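Long-range contacts in PbSGBP-B lipoprotein (Prevotella bryantii B14, PDB 6D2Y), which probably binds polysaccharide at the cell surface, as a lipoprotein associated with a polysaccharide utilization locus: residues A58-T63 against F126-S131; I77-Q82 against S99-I104; I261-V266 against T446-I451. All blocks are in the same frame, centred on the assembly; numbering follows the deposited sequence.

Interaction 1: A58-T63 against F126-S131; sequences ASLQST and FQVTIS
Ala58 and Thr129 join two parallel strands at the edge of the mixed sheet in the N-terminal beta-sandwich domain. Strand 57-59 is the outermost strand on this side and lies beside strand 121-129. Thr129 N donates to Ala58 O at 2.8 Å. Ala58 N in turn reaches Gln127 O over 3.3 Å, a longer and more bent bond (139°). One residue thus faces two partners spaced two apart, as parallel pairing requires.

On the buried face the packing is apolar. The methyl of Ala58 meets the edge of the Phe126 ring, with CB 3.7 Å from CZ. A small side chain suits the place because the large ring already fills it, and Ile64 of strand 63-69 touches both residues. Beyond the strand end, Leu60 sends its branched tip back toward the partner: CD2 lies 3.7 Å from Val128 CG1 and also against Ile130 CD1. Ile130 points its CB away from segment 58-63, yet CG1 stands beside the backbone N (chi1 -54°) and the chain bends again at chi2, bringing CD1 round to the leucine.

Thr129 and Ser59 lie on the exposed face, where hydroxyls are at home in water. A water receives only a weak bond from Leu60 N but donates to Thr129 O, 2.6 Å from the water oxygen.

Leu60 sits in the type II turn from Ser59 to Ser62, which sets its backbone. Ser59 O accepts twice from Ser62, from its backbone N and from its OG, the latter at 3.0 Å, both from the same face of the carbonyl.

Interaction 2: I77-Q82 against S99-I104; sequences ILFNDQ and SVPNEI
Gln82 O, which accepts from Phe79 N at 2.8 Å, also has Pro101 CG resting against it from the facing loop. The bond belongs to a tight two-residue beta hairpin in the N-terminal beta-sandwich domain, where strands 74-79 and 82-83 are joined by a type II' turn. Gln82 N returns the bond to Phe79 O at 2.9 Å, closing the pair. Asn80 takes the first corner with phi 57°, a backbone shape that asparagine tolerates better than most residues. Its OD1 accepts from both Thr109 N and Asp110 N, and Asp81 OD2 from Val107 N, which ties the turn to the chain ahead of strand 111-116.

Loop 99-104 packs against this hairpin through side chains. Val100 lays CG1 over one face of the Phe79 ring in a CH-pi contact, 4.3 Å from the ring centroid and displaced toward the rim. Both valine methyls share that face: CG1 sits near the CG end and CG2 by CE2 and CZ, so the beta-branched residue spans the ring. Pro101 comes at the ring obliquely, its CD 3.5 Å from Phe79 CD1, and its rigid, puckered ring carries on to Gln82, CB to CB 3.9 Å. Met112 and Val128 of the neighbouring strands 111-116 and 121-129 also touch Phe79, a large flat group that fills the space between strands and loop.

At the outer end the groups are polar but the touch is not. Gln82 folds back at chi2 (-59°), which turns its amide toward Glu103, and OE1 comes within 3.3 Å of Glu103 CB. The amide and the carboxylate of Glu103 lie at a steep angle to each other. The other end of the amide is held within its own turn: Gln82 NE2 donates to Asp81 OD1 over 2.9 Å, meeting that oxygen from above the carboxylate plane.

Interaction 3: I261-V266 against T446-I451; sequences IGNTGV and TPIIKI
Ile261 and Ile449 form an antiparallel hydrogen-bonded pair in the branched sheet of the C-terminal domain, which belongs to a xyloglucan-binding family; here strand 258-261 runs beside strand 449-458. Ile261 N meets Ile449 O at 2.6 Å in a nearly straight bond (173°). The return bond, from Ile449 N to Ile261 O, is 2.8 Å long. The side chains of this pair share one buried face. Farther along, Ile261 CD1 touches Ile451 CD1 at 3.9 Å, and Leu428 packs on both Ile261 and Ile449. Isoleucine suits this place twice over, its beta branch fitting extended backbone and its long arm filling the core.

Next to the pair, Gly262 has a positive phi (79°), and its CA passes 3.5 Å from Pro447 O, an approach that leaves no room for a side chain on Gly262. From here the contact loosens into the type II turn from Asn263 to Val266, whose Thr264 and Gly265 are exposed. Ile448 still reaches it, laying CD1 3.5 Å from Thr264 OG1, while its CG1 backs onto the Asn263 backbone. Asn263 OD1 accepts from Thr264 N at 2.8 Å, the donor standing above the amide carbonyl plane. At the far end, Thr446 puts OG1 between its backbone N and carbonyl carbon (chi1 56°), leaving the methyl to face Val266 O, which also takes a CA-H...O contact from Thr446 CA at 3.2 Å.

The two backbone bonds at the buried end therefore fix the register, while the turn meets its partner through weaker, less directional aliphatic and CA-H...O contacts.

In the fold
Interactions 1 and 2 belong to one unit of the N-terminal domain: their centres are 9 Å apart, both reach the same sheet, and interaction 2 is nested in the chain loop that interaction 1 closes. They are probably bonded directly, Ser62 O to Val100 N at 2.8 Å and Gln61 N to Val100 O at 3.0 Å, so the turn 59-62 is linked to the loop 99-104. Interaction 3 lies on the opposite side of the chain's centre, its own centre about 51 Å from that of interaction 1. It alone approaches the magnesium site of Asp225, Asp227, Ser255, Asn257 and Asp452: the side chain of Ile451 is about 9 Å from the ion.

Interaction 1: A58-T63 against F126-S131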
loop_
_atom_site.group_PDB
_atom_site.type_symbol
_atom_site.label_atom_id
_atom_site.label_comp_id
_atom_site.label_asym_id
_atom_site.label_seq_id
_atom_site.Cartn_x
_atom_site.Cartn_y
_atom_site.Cartn_z
ATOM N N ALA A 58 -7.178 -20.468 20.761
ATOM C CA ALA A 58 -5.738 -20.290 20.891
ATOM C C ALA A 58 -5.144 -20.024 19.517
ATOM O O ALA A 58 -5.620 -20.566 18.515
ATOM C CB ALA A 58 -5.073 -21.520 21.524
ATOM N N SER A 59 -4.105 -19.196 19.479
ATOM C CA SER A 59 -3.451 -18.866 18.228
ATOM C C SER A 59 -2.572 -20.026 17.771
ATOM O O SER A 59 -2.362 -21.006 18.491
ATOM C CB SER A 59 -2.601 -17.609 18.384
ATOM O OG SER A 59 -3.306 -16.603 19.087
ATOM N N LEU A 60 -2.050 -19.904 16.554
ATOM C CA LEU A 60 -1.080 -20.871 16.067
ATOM C C LEU A 60 0.180 -20.824 16.921
ATOM O O LEU A 60 0.588 -19.760 17.394
ATOM C CB LEU A 60 -0.741 -20.591 14.603
ATOM C CG LEU A 60 -1.910 -20.534 13.619
ATOM C CD1 LEU A 60 -1.481 -19.864 12.324
ATOM C CD2 LEU A 60 -2.457 -21.933 13.351
ATOM N N GLN A 61 0.785 -21.992 17.129
ATOM C CA GLN A 61 1.979 -22.206 17.942
ATOM C C GLN A 61 1.742 -21.942 19.424
ATOM O O GLN A 61 2.700 -21.994 20.205
ATOM C CB GLN A 61 3.171 -21.357 17.476
ATOM C CG GLN A 61 3.995 -21.992 16.373
ATOM C CD GLN A 61 4.729 -20.965 15.537
ATOM O OE1 GLN A 61 4.259 -19.840 15.363
ATOM N NE2 GLN A 61 5.890 -21.347 15.013
ATOM N N SER A 62 0.512 -21.656 19.841
ATOM C CA SER A 62 0.237 -21.457 21.255
ATOM C C SER A 62 0.295 -22.787 21.992
ATOM O O SER A 62 -0.214 -23.804 21.515
ATOM C CB SER A 62 -1.134 -20.811 21.451
ATOM O OG SER A 62 -1.201 -19.552 20.804
ATOM N N THR A 63 0.928 -22.776 23.160
ATOM C CA THR A 63 1.030 -23.964 23.995
ATOM C C THR A 63 -0.095 -23.939 25.023
ATOM O O THR A 63 -0.180 -23.011 25.835
ATOM C CB THR A 63 2.396 -24.031 24.679
ATOM O OG1 THR A 63 3.429 -23.874 23.698
ATOM C CG2 THR A 63 2.576 -25.368 25.375
ATOM N N PHE A 126 -13.190 -26.545 19.857
ATOM C CA PHE A 126 -12.096 -25.638 20.182
ATOM C C PHE A 126 -11.676 -24.920 18.909
ATOM O O PHE A 126 -11.473 -25.563 17.875
ATOM C CB PHE A 126 -10.913 -26.403 20.790
ATOM C CG PHE A 126 -9.820 -25.519 21.318
ATOM C CD1 PHE A 126 -8.677 -25.287 20.569
ATOM C CD2 PHE A 126 -9.930 -24.925 22.565
ATOM C CE1 PHE A 126 -7.667 -24.479 21.051
ATOM C CE2 PHE A 126 -8.922 -24.113 23.053
ATOM C CZ PHE A 126 -7.790 -23.889 22.295
ATOM N N GLN A 127 -11.549 -23.599 18.984
ATOM C CA GLN A 127 -11.250 -22.780 17.818
ATOM C C GLN A 127 -9.764 -22.456 17.757
ATOM O O GLN A 127 -9.132 -22.188 18.783
ATOM C CB GLN A 127 -12.059 -21.482 17.839
ATOM C CG GLN A 127 -13.530 -21.669 18.161
ATOM C CD GLN A 127 -14.237 -20.355 18.417
ATOM O OE1 GLN A 127 -14.676 -19.683 17.485
ATOM N NE2 GLN A 127 -14.348 -19.979 19.687
ATOM N N VAL A 128 -9.212 -22.486 16.550
ATOM C CA VAL A 128 -7.834 -22.081 16.304
ATOM C C VAL A 128 -7.877 -20.657 15.768
ATOM O O VAL A 128 -8.380 -20.413 14.665
ATOM C CB VAL A 128 -7.124 -23.031 15.331
ATOM C CG1 VAL A 128 -5.784 -22.447 14.906
ATOM C CG2 VAL A 128 -6.937 -24.400 15.971
ATOM N N THR A 129 -7.360 -19.716 16.551
ATOM C CA THR A 129 -7.424 -18.306 16.186
ATOM C C THR A 129 -6.437 -18.009 15.064
ATOM O O THR A 129 -5.240 -18.290 15.187
ATOM C CB THR A 129 -7.136 -17.434 17.407
ATOM O OG1 THR A 129 -8.311 -17.354 18.222
ATOM C CG2 THR A 129 -6.724 -16.032 16.980
ATOM N N ILE A 130 -6.942 -17.447 13.970
ATOM C CA ILE A 130 -6.132 -17.062 12.823
ATOM C C ILE A 130 -6.248 -15.556 12.642
ATOM O O ILE A 130 -7.287 -14.955 12.936
ATOM C CB ILE A 130 -6.563 -17.813 11.544
ATOM C CG1 ILE A 130 -6.554 -19.324 11.783
ATOM C CG2 ILE A 130 -5.657 -17.464 10.371
ATOM C CD1 ILE A 130 -5.170 -19.933 11.815
ATOM N N SER A 131 -5.165 -14.945 12.166
ATOM C CA SER A 131 -5.144 -13.504 11.960
ATOM C C SER A 131 -6.240 -13.075 10.991
ATOM O O SER A 131 -6.562 -13.783 10.034
ATOM C CB SER A 131 -3.777 -13.069 11.433
ATOM O OG SER A 131 -3.724 -11.666 11.250
HETATM O O HOH W 1 -2.899 -17.236 14.539
#

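Interaction 2: I77-Q82 against S99-I104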
loop_
_atom_site.group_PDB
_atom_site.type_symbol
_atom_site.label_atom_id
_atom_site.label_comp_id
_atom_site.label_asym_id
_atom_site.label_seq_id
_atom_site.Cartn_x
_atom_site.Cartn_y
_atom_site.Cartn_z
ATOM N N ILE A 77 -3.599 -36.054 18.393
ATOM C CA ILE A 77 -4.457 -34.880 18.486
ATOM C C ILE A 77 -4.357 -34.124 17.170
ATOM O O ILE A 77 -3.251 -33.830 16.703
ATOM C CB ILE A 77 -4.052 -33.966 19.661
ATOM C CG1 ILE A 77 -4.382 -34.621 21.003
ATOM C CG2 ILE A 77 -4.736 -32.615 19.552
ATOM C CD1 ILE A 77 -4.076 -33.748 22.209
ATOM N N LEU A 78 -5.500 -33.807 16.572
ATOM C CA LEU A 78 -5.550 -32.918 15.422
ATOM C C LEU A 78 -6.364 -31.684 15.765
ATOM O O LEU A 78 -7.482 -31.797 16.276
ATOM C CB LEU A 78 -6.162 -33.598 14.206
ATOM C CG LEU A 78 -5.301 -34.675 13.573
ATOM C CD1 LEU A 78 -5.833 -35.994 14.083
ATOM C CD2 LEU A 78 -5.371 -34.600 12.033
ATOM N N PHE A 79 -5.800 -30.516 15.479
ATOM C CA PHE A 79 -6.536 -29.260 15.473
ATOM C C PHE A 79 -7.036 -29.033 14.051
ATOM O O PHE A 79 -6.235 -28.792 13.140
ATOM C CB PHE A 79 -5.634 -28.120 15.934
ATOM C CG PHE A 79 -5.321 -28.152 17.397
ATOM C CD1 PHE A 79 -4.271 -28.915 17.885
ATOM C CD2 PHE A 79 -6.077 -27.414 18.288
ATOM C CE1 PHE A 79 -3.982 -28.938 19.240
ATOM C CE2 PHE A 79 -5.794 -27.432 19.641
ATOM C CZ PHE A 79 -4.746 -28.194 20.117
ATOM N N ASN A 80 -8.354 -29.121 13.860
ATOM C CA ASN A 80 -8.975 -29.106 12.531
ATOM C C ASN A 80 -8.367 -30.255 11.739
ATOM O O ASN A 80 -8.522 -31.415 12.159
ATOM C CB ASN A 80 -8.825 -27.716 11.908
ATOM C CG ASN A 80 -9.397 -26.626 12.781
ATOM O OD1 ASN A 80 -10.618 -26.507 12.940
ATOM N ND2 ASN A 80 -8.517 -25.812 13.346
ATOM N N ASP A 81 -7.670 -30.004 10.633
ATOM C CA ASP A 81 -7.023 -31.052 9.857
ATOM C C ASP A 81 -5.515 -31.083 10.068
ATOM O O ASP A 81 -4.805 -31.761 9.319
ATOM C CB ASP A 81 -7.343 -30.877 8.372
ATOM C CG ASP A 81 -7.025 -29.477 7.866
ATOM O OD1 ASP A 81 -6.479 -28.668 8.643
ATOM O OD2 ASP A 81 -7.328 -29.185 6.691
ATOM N N GLN A 82 -5.011 -30.359 11.063
ATOM C CA GLN A 82 -3.582 -30.262 11.321
ATOM C C GLN A 82 -3.227 -31.142 12.511
ATOM O O GLN A 82 -3.765 -30.957 13.608
ATOM C CB GLN A 82 -3.177 -28.813 11.581
ATOM C CG GLN A 82 -3.523 -27.867 10.444
ATOM C CD GLN A 82 -2.869 -28.266 9.135
ATOM O OE1 GLN A 82 -1.662 -28.503 9.078
ATOM N NE2 GLN A 82 -3.667 -28.349 8.077
ATOM N N SER A 99 1.063 -28.039 21.832
ATOM C CA SER A 99 1.085 -26.768 21.122
ATOM C C SER A 99 0.281 -26.877 19.834
ATOM O O SER A 99 0.356 -27.886 19.124
ATOM C CB SER A 99 2.519 -26.331 20.814
ATOM O OG SER A 99 3.390 -26.672 21.878
ATOM N N VAL A 100 -0.490 -25.837 19.541
ATOM C CA VAL A 100 -1.298 -25.807 18.317
ATOM C C VAL A 100 -0.367 -25.778 17.109
ATOM O O VAL A 100 0.613 -25.012 17.107
ATOM C CB VAL A 100 -2.228 -24.594 18.325
ATOM C CG1 VAL A 100 -3.211 -24.657 17.165
ATOM C CG2 VAL A 100 -2.976 -24.506 19.649
ATOM N N PRO A 101 -0.612 -26.590 16.080
ATOM C CA PRO A 101 0.252 -26.564 14.895
ATOM C C PRO A 101 0.287 -25.185 14.252
ATOM O O PRO A 101 -0.610 -24.359 14.430
ATOM C CB PRO A 101 -0.391 -27.597 13.963
ATOM C CG PRO A 101 -1.119 -28.520 14.876
ATOM C CD PRO A 101 -1.622 -27.661 16.003
ATOM N N ASN A 102 1.355 -24.944 13.488
ATOM C CA ASN A 102 1.574 -23.625 12.904
ATOM C C ASN A 102 0.800 -23.424 11.608
ATOM O O ASN A 102 0.496 -22.282 11.246
ATOM C CB ASN A 102 3.068 -23.403 12.651
ATOM C CG ASN A 102 3.440 -21.927 12.566
ATOM O OD1 ASN A 102 4.618 -21.567 12.521
ATOM N ND2 ASN A 102 2.429 -21.065 12.562
ATOM N N GLU A 103 0.470 -24.501 10.903
ATOM C CA GLU A 103 -0.107 -24.375 9.572
ATOM C C GLU A 103 -1.574 -23.964 9.635
ATOM O O GLU A 103 -2.314 -24.369 10.536
ATOM C CB GLU A 103 0.036 -25.688 8.805
ATOM C CG GLU A 103 1.466 -26.005 8.409
ATOM C CD GLU A 103 2.124 -24.862 7.660
ATOM O OE1 GLU A 103 1.476 -24.285 6.759
ATOM O OE2 GLU A 103 3.287 -24.537 7.977
ATOM N N ILE A 104 -1.983 -23.154 8.668
ATOM C CA ILE A 104 -3.386 -22.743 8.554
ATOM C C ILE A 104 -4.224 -23.947 8.129
ATOM O O ILE A 104 -3.849 -24.652 7.176
ATOM C CB ILE A 104 -3.521 -21.597 7.548
ATOM C CG1 ILE A 104 -3.171 -20.260 8.204
ATOM C CG2 ILE A 104 -4.929 -21.551 6.962
ATOM C CD1 ILE A 104 -2.465 -19.299 7.278
#

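Interaction 3: I261-V266 against T446-I451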
loop_
_atom_site.group_PDB
_atom_site.type_symbol
_atom_site.label_atom_id
_atom_site.label_comp_id
_atom_site.label_asym_id
_atom_site.label_seq_id
_atom_site.Cartn_x
_atom_site.Cartn_y
_atom_site.Cartn_z
ATOM N N ILE A 261 4.939 11.955 -18.800
ATOM C CA ILE A 261 6.376 12.179 -18.714
ATOM C C ILE A 261 7.046 11.355 -19.803
ATOM O O ILE A 261 6.778 10.153 -19.937
ATOM C CB ILE A 261 6.917 11.805 -17.324
ATOM C CG1 ILE A 261 6.231 12.631 -16.234
ATOM C CG2 ILE A 261 8.424 11.981 -17.265
ATOM C CD1 ILE A 261 6.656 12.249 -14.831
ATOM N N GLY A 262 7.913 11.993 -20.584
ATOM C CA GLY A 262 8.528 11.336 -21.717
ATOM C C GLY A 262 7.595 11.280 -22.913
ATOM O O GLY A 262 6.431 11.682 -22.865
ATOM N N ASN A 263 8.131 10.766 -24.015
ATOM C CA ASN A 263 7.370 10.645 -25.251
ATOM C C ASN A 263 8.047 9.609 -26.135
ATOM O O ASN A 263 9.124 9.099 -25.817
ATOM C CB ASN A 263 7.247 11.995 -25.969
ATOM C CG ASN A 263 5.978 12.102 -26.796
ATOM O OD1 ASN A 263 5.269 11.115 -27.000
ATOM N ND2 ASN A 263 5.686 13.306 -27.276
ATOM N N THR A 264 7.395 9.303 -27.254
ATOM C CA THR A 264 7.899 8.281 -28.159
ATOM C C THR A 264 9.224 8.717 -28.771
ATOM O O THR A 264 9.330 9.810 -29.334
ATOM C CB THR A 264 6.879 7.999 -29.261
ATOM O OG1 THR A 264 5.560 8.001 -28.702
ATOM C CG2 THR A 264 7.151 6.645 -29.904
ATOM N N GLY A 265 10.235 7.858 -28.658
ATOM C CA GLY A 265 11.534 8.124 -29.240
ATOM C C GLY A 265 12.433 9.043 -28.443
ATOM O O GLY A 265 13.578 9.268 -28.856
ATOM N N VAL A 266 11.963 9.583 -27.321
ATOM C CA VAL A 266 12.782 10.448 -26.476
ATOM C C VAL A 266 13.656 9.556 -25.599
ATOM O O VAL A 266 13.154 8.837 -24.733
ATOM C CB VAL A 266 11.919 11.388 -25.628
ATOM C CG1 VAL A 266 12.791 12.426 -24.939
ATOM C CG2 VAL A 266 10.871 12.059 -26.497
ATOM N N THR A 446 13.339 4.551 -23.898
ATOM C CA THR A 446 12.525 5.681 -24.337
ATOM C C THR A 446 11.206 5.573 -23.584
ATOM O O THR A 446 10.198 5.110 -24.134
ATOM C CB THR A 446 12.309 5.671 -25.851
ATOM O OG1 THR A 446 11.726 4.421 -26.244
ATOM C CG2 THR A 446 13.631 5.862 -26.583
ATOM N N PRO A 447 11.180 5.981 -22.319
ATOM C CA PRO A 447 10.015 5.701 -21.479
ATOM C C PRO A 447 8.883 6.692 -21.694
ATOM O O PRO A 447 9.094 7.875 -21.970
ATOM C CB PRO A 447 10.580 5.817 -20.060
ATOM C CG PRO A 447 11.653 6.847 -20.192
ATOM C CD PRO A 447 12.237 6.692 -21.579
ATOM N N ILE A 448 7.664 6.175 -21.571
ATOM C CA ILE A 448 6.445 6.975 -21.572
ATOM C C ILE A 448 5.694 6.647 -20.291
ATOM O O ILE A 448 5.296 5.495 -20.076
ATOM C CB ILE A 448 5.569 6.700 -22.803
ATOM C CG1 ILE A 448 6.211 7.290 -24.062
ATOM C CG2 ILE A 448 4.171 7.271 -22.592
ATOM C CD1 ILE A 448 5.278 7.348 -25.263
ATOM N N ILE A 449 5.513 7.650 -19.438
ATOM C CA ILE A 449 4.846 7.482 -18.154
ATOM C C ILE A 449 3.669 8.439 -18.116
ATOM O O ILE A 449 3.852 9.663 -18.075
ATOM C CB ILE A 449 5.790 7.728 -16.971
ATOM C CG1 ILE A 449 6.893 6.672 -16.943
ATOM C CG2 ILE A 449 5.007 7.763 -15.666
ATOM C CD1 ILE A 449 8.052 7.034 -16.049
ATOM N N LYS A 450 2.465 7.888 -18.130
ATOM C CA LYS A 450 1.249 8.672 -18.015
ATOM C C LYS A 450 0.745 8.590 -16.583
ATOM O O LYS A 450 0.637 7.500 -16.019
ATOM C CB LYS A 450 0.197 8.183 -19.007
ATOM C CG LYS A 450 0.697 8.227 -20.441
ATOM C CD LYS A 450 -0.366 7.813 -21.444
ATOM C CE LYS A 450 0.171 7.922 -22.864
ATOM N NZ LYS A 450 -0.796 7.392 -23.863
ATOM N N ILE A 451 0.460 9.744 -15.994
ATOM C CA ILE A 451 0.086 9.836 -14.591
ATOM C C ILE A 451 -1.241 10.567 -14.494
ATOM O O ILE A 451 -1.477 11.548 -15.209
ATOM C CB ILE A 451 1.182 10.551 -13.770
ATOM C CG1 ILE A 451 2.436 9.683 -13.701
ATOM C CG2 ILE A 451 0.691 10.890 -12.372
ATOM C CD1 ILE A 451 3.658 10.399 -13.166
#